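PDB 2CWA: single-stranded DNA-binding protein from Thermus thermophilus, which binds single-stranded DNA and probably recruits partner proteins to their sites of action in DNA replication, recombination and repair. Local coordinates for residues F9-L14 against P122-A127; A15-M20 against L69-Q74. All blocks are in the same frame, centred on the assembly; numbering follows the deposited sequence.

In the fold
The chain opens with strand 5-22, and both contacts start on it. Contact 1 uses 9-14 of it. Contact 2 follows directly with 15-20, at the bend and the resumed strand. The chain then runs through strands 28-39 and 49-59 and helix 60-64. At 69-74 it returns to 15-20 and closes the shorter loop. Strands 75-85 and 96-107 follow before 122-127 closes the longer loop of contact 1, so contact 2 lies wholly within it. Contact 2 ties the approach to strand 75-85 to the first OB domain's opening strand. Contact 1 ties 122-127, which leads into strand 128-145, to the same opening strand. Leu14 joins the two contacts through probable backbone bonds to Gly73 and Gln74.

Contact 1. Residues F9-L14 against P122-A127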
loop_
_atom_site.group_PDB
_atom_site.type_symbol
_atom_site.label_atom_id
_atom_site.label_comp_id
_atom_site.label_asym_id
_atom_site.label_seq_id
_atom_site.Cartn_x
_atom_site.Cartn_y
_atom_site.Cartn_z
ATOM N N PHE A 9 -1.601 5.875 4.891
ATOM C CA PHE A 9 -2.170 7.173 4.556
ATOM C C PHE A 9 -2.139 7.341 3.040
ATOM O O PHE A 9 -1.064 7.384 2.431
ATOM C CB PHE A 9 -1.365 8.300 5.207
ATOM C CG PHE A 9 -1.359 8.252 6.708
ATOM C CD1 PHE A 9 -2.467 8.681 7.438
ATOM C CD2 PHE A 9 -0.254 7.770 7.393
ATOM C CE1 PHE A 9 -2.463 8.625 8.845
ATOM C CE2 PHE A 9 -0.239 7.711 8.794
ATOM C CZ PHE A 9 -1.346 8.140 9.515
ATOM N N LEU A 10 -3.315 7.444 2.442
ATOM C CA LEU A 10 -3.420 7.587 0.997
ATOM C C LEU A 10 -4.350 8.702 0.582
ATOM O O LEU A 10 -5.406 8.921 1.189
ATOM C CB LEU A 10 -3.935 6.282 0.368
ATOM C CG LEU A 10 -3.058 5.036 0.452
ATOM C CD1 LEU A 10 -3.912 3.796 0.170
ATOM C CD2 LEU A 10 -1.908 5.153 -0.558
ATOM N N ILE A 11 -3.937 9.417 -0.458
ATOM C CA ILE A 11 -4.747 10.463 -1.049
ATOM C C ILE A 11 -4.612 10.262 -2.556
ATOM O O ILE A 11 -3.500 10.281 -3.101
ATOM C CB ILE A 11 -4.271 11.890 -0.703
ATOM C CG1 ILE A 11 -4.432 12.167 0.799
ATOM C CG2 ILE A 11 -5.114 12.894 -1.487
ATOM C CD1 ILE A 11 -4.035 13.593 1.202
ATOM N N GLY A 12 -5.743 10.046 -3.215
ATOM C CA GLY A 12 -5.744 9.833 -4.652
ATOM C C GLY A 12 -7.136 10.026 -5.209
ATOM O O GLY A 12 -8.058 10.391 -4.482
ATOM N N ALA A 13 -7.289 9.787 -6.505
ATOM C CA ALA A 13 -8.581 9.931 -7.156
ATOM C C ALA A 13 -9.194 8.549 -7.330
ATOM O O ALA A 13 -8.478 7.572 -7.486
ATOM C CB ALA A 13 -8.405 10.603 -8.521
ATOM N N LEU A 14 -10.517 8.461 -7.287
ATOM C CA LEU A 14 -11.161 7.169 -7.479
ATOM C C LEU A 14 -11.054 6.842 -8.964
ATOM O O LEU A 14 -11.602 7.565 -9.799
ATOM C CB LEU A 14 -12.628 7.229 -7.066
ATOM C CG LEU A 14 -12.861 7.491 -5.575
ATOM C CD1 LEU A 14 -14.346 7.420 -5.283
ATOM C CD2 LEU A 14 -12.094 6.469 -4.753
ATOM N N PRO A 122 -8.846 8.403 -14.083
ATOM C CA PRO A 122 -8.067 9.486 -13.477
ATOM C C PRO A 122 -7.079 9.041 -12.402
ATOM O O PRO A 122 -7.324 8.079 -11.671
ATOM C CB PRO A 122 -9.147 10.407 -12.919
ATOM C CG PRO A 122 -10.204 9.447 -12.490
ATOM C CD PRO A 122 -10.259 8.481 -13.670
ATOM N N ARG A 123 -5.951 9.744 -12.335
ATOM C CA ARG A 123 -4.910 9.502 -11.338
ATOM C C ARG A 123 -4.527 10.876 -10.796
ATOM O O ARG A 123 -4.299 11.811 -11.570
ATOM C CB ARG A 123 -3.666 8.855 -11.958
ATOM C CG ARG A 123 -3.866 7.452 -12.489
ATOM C CD ARG A 123 -2.526 6.781 -12.749
ATOM N NE ARG A 123 -1.638 7.614 -13.556
ATOM C CZ ARG A 123 -0.602 7.149 -14.248
ATOM N NH1 ARG A 123 -0.324 5.851 -14.235
ATOM N NH2 ARG A 123 0.153 7.977 -14.957
ATOM N N LEU A 124 -4.465 11.004 -9.475
ATOM C CA LEU A 124 -4.104 12.280 -8.862
ATOM C C LEU A 124 -2.598 12.531 -8.943
ATOM O O LEU A 124 -1.794 11.685 -8.542
ATOM C CB LEU A 124 -4.541 12.316 -7.387
ATOM C CG LEU A 124 -4.197 13.588 -6.591
ATOM C CD1 LEU A 124 -4.939 14.796 -7.170
ATOM C CD2 LEU A 124 -4.580 13.394 -5.124
ATOM N N ARG A 125 -2.219 13.697 -9.459
ATOM C CA ARG A 125 -0.809 14.057 -9.547
ATOM C C ARG A 125 -0.400 14.569 -8.165
ATOM O O ARG A 125 -1.211 15.175 -7.471
ATOM C CB ARG A 125 -0.601 15.148 -10.599
ATOM C CG ARG A 125 -1.152 14.774 -11.970
ATOM C CD ARG A 125 -0.787 15.803 -13.027
ATOM N NE ARG A 125 0.640 15.786 -13.323
ATOM C CZ ARG A 125 1.224 16.567 -14.226
ATOM N NH1 ARG A 125 0.498 17.431 -14.928
ATOM N NH2 ARG A 125 2.533 16.485 -14.430
ATOM N N ALA A 126 0.845 14.318 -7.769
ATOM C CA ALA A 126 1.344 14.745 -6.455
ATOM C C ALA A 126 0.473 14.148 -5.342
ATOM O O ALA A 126 0.143 14.819 -4.358
ATOM C CB ALA A 126 1.348 16.278 -6.358
ATOM N N ALA A 127 0.118 12.876 -5.504
ATOM C CA ALA A 127 -0.722 12.168 -4.538
ATOM C C ALA A 127 0.027 11.821 -3.250
ATOM O O ALA A 127 1.228 12.065 -3.121
ATOM C CB ALA A 127 -1.267 10.878 -5.180
#
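The ring of Pro122 turns one corner to the carbonyl group of Leu14: Pro122 CG lies 3.6 Å from Leu14 O. Pro122 CB lies 4.5 Å from Ala13 CB, one residue back along strand 9-14. Ala13 CB also sits near Pro122 O, a buried carbonyl oxygen with no partner in the model.

Leu124 fills the middle. Its CB lies 3.8 Å from Ala13 N. With CG anti to the backbone N (chi1 178°), the side chain extends over the glycine, where Leu124 CD2 is 3.8 Å from Gly12 CA. The same methyl meets Ile11 CG2 at 3.7 Å. Ile11 keeps CG1 beside its backbone N (chi1 -66°), which places CG2 anti to that N and available to Leu124. The two side chains meet at a slant, methyl against methyl.

No hydrogen bond joins the two segments, although their strands run at 145° and approach to 5.1 Å between axes. Strand 5-22 is the long, curved first strand of an OB fold. It pairs with strands 28-39 and 75-85, while strand 122-125 is a linker strand alongside 28-39. The linker leads into strand 128-145, which opens the second OB domain and pairs antiparallel with strand 5-22. This joins the two domains through their first strands, as subunits are joined in SSBs with one OB fold per chain. Leu75 also touches both Ala13 and Leu124.

At the turn into the second domain the fit is tight. Ala127 CB stands 3.1 Å from Ile11 O, next to the backbone pairing of Ile11 with Leu128.

Contact 2. Residues A15-M20 against L69-Q74; sequences ATRPDM and LLDQGQ
Thr16 and Gln72 mark the closest backbone approach, with 4.4 Å between Thr16 CA and Gln72 CA. The touching parts run in roughly opposite directions, 145° apart. Here, in the first OB domain, the break in the opening strand meets the loop between helix 60-64 and strand 75-85. That loop ends in a type II beta turn from Asp71 to Gln74, with Gly73 at its third position. The turn is closed by a bond from Gln74 N to Asp71 O at 3.2 Å.

Arg17 reaches out as an extended chain, alongside Leu70 O and the Asp71 side chain. Its NH1 forms a salt bridge with Asp71 OD2 at 3.0 Å. The guanidinium and carboxylate planes are 54° apart. NH1 sits over the carboxylate carbon, 2.9 Å from Asp71 CG, so the bridge's fine geometry is doubtful. Asp71 CB lies at the guanidinium edge, in its plane. The other oxygen serves the loop itself: Asp71 OD1 accepts Gln72 N on its anti lone pair.

Pro18 points at the loop. Its CD packs 3.2 Å from Leu70 O, and its CG lies 4.1 Å from Leu70 CB. The ring and the leucine cross at about a right angle. Leu30 and Leu32 of the neighbouring strand also touch the ring, and Leu70 reaches on to Leu14 and Leu104. With Pro18 replaced by an alanine, CG and CD are lost, which would probably leave a gap beside Leu70, Leu30 and Leu32 and let the bend turn more freely.

Gln72 reaches back along the bend, with CG anti to its backbone N (chi1 178°) and the chain extended beyond. Its NE2 gives a nearly straight bond of 2.7 Å to Ala15 O, which lies almost in the Gln72 amide plane.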
loop_
_atom_site.group_PDB
_atom_site.type_symbol
_atom_site.label_atom_id
_atom_site.label_comp_id
_atom_site.label_asym_id
_atom_site.label_seq_id
_atom_site.Cartn_x
_atom_site.Cartn_y
_atom_site.Cartn_z
ATOM N N ALA A 15 -10.336 5.771 -9.282
ATOM C CA ALA A 15 -10.132 5.355 -10.668
ATOM C C ALA A 15 -11.438 4.992 -11.369
ATOM O O ALA A 15 -11.590 5.205 -12.577
ATOM C CB ALA A 15 -9.172 4.180 -10.714
ATOM N N THR A 16 -12.372 4.441 -10.600
ATOM C CA THR A 16 -13.680 4.042 -11.112
ATOM C C THR A 16 -14.713 4.216 -10.008
ATOM O O THR A 16 -14.362 4.394 -8.840
ATOM C CB THR A 16 -13.701 2.560 -11.518
ATOM O OG1 THR A 16 -13.363 1.754 -10.382
ATOM C CG2 THR A 16 -12.714 2.293 -12.640
ATOM N N ARG A 17 -15.987 4.170 -10.380
ATOM C CA ARG A 17 -17.051 4.290 -9.396
ATOM C C ARG A 17 -16.896 3.072 -8.479
ATOM O O ARG A 17 -16.726 1.949 -8.952
ATOM C CB ARG A 17 -18.417 4.285 -10.089
ATOM C CG ARG A 17 -19.566 4.729 -9.195
ATOM C CD ARG A 17 -20.847 4.932 -9.994
ATOM N NE ARG A 17 -21.942 5.400 -9.148
ATOM C CZ ARG A 17 -21.937 6.555 -8.491
ATOM N NH1 ARG A 17 -20.892 7.366 -8.584
ATOM N NH2 ARG A 17 -22.970 6.897 -7.731
ATOM N N PRO A 18 -16.941 3.283 -7.155
ATOM C CA PRO A 18 -16.797 2.205 -6.168
ATOM C C PRO A 18 -17.862 1.110 -6.214
ATOM O O PRO A 18 -19.007 1.354 -6.595
ATOM C CB PRO A 18 -16.788 2.961 -4.842
ATOM C CG PRO A 18 -17.699 4.107 -5.118
ATOM C CD PRO A 18 -17.244 4.560 -6.492
ATOM N N ASP A 19 -17.469 -0.097 -5.813
ATOM C CA ASP A 19 -18.369 -1.247 -5.805
ATOM C C ASP A 19 -18.837 -1.582 -4.386
ATOM O O ASP A 19 -18.049 -2.050 -3.561
ATOM C CB ASP A 19 -17.663 -2.461 -6.419
ATOM C CG ASP A 19 -17.146 -2.188 -7.825
ATOM O OD1 ASP A 19 -17.960 -1.822 -8.701
ATOM O OD2 ASP A 19 -15.925 -2.341 -8.050
HETATM N N MSE A 20 -20.116 -1.344 -4.109
HETATM C CA MSE A 20 -20.682 -1.613 -2.783
HETATM C C MSE A 20 -21.501 -2.900 -2.737
HETATM O O MSE A 20 -22.281 -3.187 -3.646
HETATM C CB MSE A 20 -21.573 -0.450 -2.340
HETATM C CG MSE A 20 -22.361 -0.703 -1.052
HETATM SE SE MSE A 20 -21.342 -0.465 0.594
HETATM C CE MSE A 20 -21.979 1.282 1.049
ATOM N N LEU A 69 -22.383 7.899 -2.902
ATOM C CA LEU A 69 -21.962 9.295 -2.792
ATOM C C LEU A 69 -20.648 9.581 -3.514
ATOM O O LEU A 69 -20.336 10.735 -3.807
ATOM C CB LEU A 69 -21.798 9.710 -1.326
ATOM C CG LEU A 69 -23.029 10.126 -0.523
ATOM C CD1 LEU A 69 -23.914 8.924 -0.275
ATOM C CD2 LEU A 69 -22.584 10.732 0.800
ATOM N N LEU A 70 -19.878 8.536 -3.793
ATOM C CA LEU A 70 -18.589 8.711 -4.450
ATOM C C LEU A 70 -18.595 8.267 -5.911
ATOM O O LEU A 70 -19.103 7.194 -6.244
ATOM C CB LEU A 70 -17.519 7.934 -3.683
ATOM C CG LEU A 70 -17.475 8.150 -2.165
ATOM C CD1 LEU A 70 -16.385 7.271 -1.575
ATOM C CD2 LEU A 70 -17.229 9.617 -1.833
ATOM N N ASP A 71 -18.013 9.091 -6.778
ATOM C CA ASP A 71 -17.952 8.784 -8.203
ATOM C C ASP A 71 -16.509 8.789 -8.697
ATOM O O ASP A 71 -15.603 9.253 -8.001
ATOM C CB ASP A 71 -18.756 9.814 -9.001
ATOM C CG ASP A 71 -19.391 9.220 -10.252
ATOM O OD1 ASP A 71 -18.758 8.359 -10.905
ATOM O OD2 ASP A 71 -20.526 9.625 -10.586
ATOM N N GLN A 72 -16.301 8.267 -9.901
ATOM C CA GLN A 72 -14.975 8.233 -10.505
ATOM C C GLN A 72 -14.423 9.659 -10.513
ATOM O O GLN A 72 -15.167 10.614 -10.726
ATOM C CB GLN A 72 -15.077 7.708 -11.944
ATOM C CG GLN A 72 -13.766 7.664 -12.716
ATOM C CD GLN A 72 -13.961 7.169 -14.145
ATOM O OE1 GLN A 72 -14.730 7.747 -14.906
ATOM N NE2 GLN A 72 -13.275 6.090 -14.505
ATOM N N GLY A 73 -13.127 9.803 -10.259
ATOM C CA GLY A 73 -12.523 11.126 -10.265
ATOM C C GLY A 73 -12.435 11.811 -8.909
ATOM O O GLY A 73 -11.544 12.629 -8.676
ATOM N N GLN A 74 -13.361 11.480 -8.013
ATOM C CA GLN A 74 -13.384 12.071 -6.676
ATOM C C GLN A 74 -12.054 11.896 -5.949
ATOM O O GLN A 74 -11.484 10.815 -5.936
ATOM C CB GLN A 74 -14.493 11.422 -5.844
ATOM C CG GLN A 74 -14.541 11.880 -4.388
ATOM C CD GLN A 74 -15.094 13.282 -4.224
ATOM O OE1 GLN A 74 -16.249 13.549 -4.559
ATOM N NE2 GLN A 74 -14.271 14.190 -3.703
#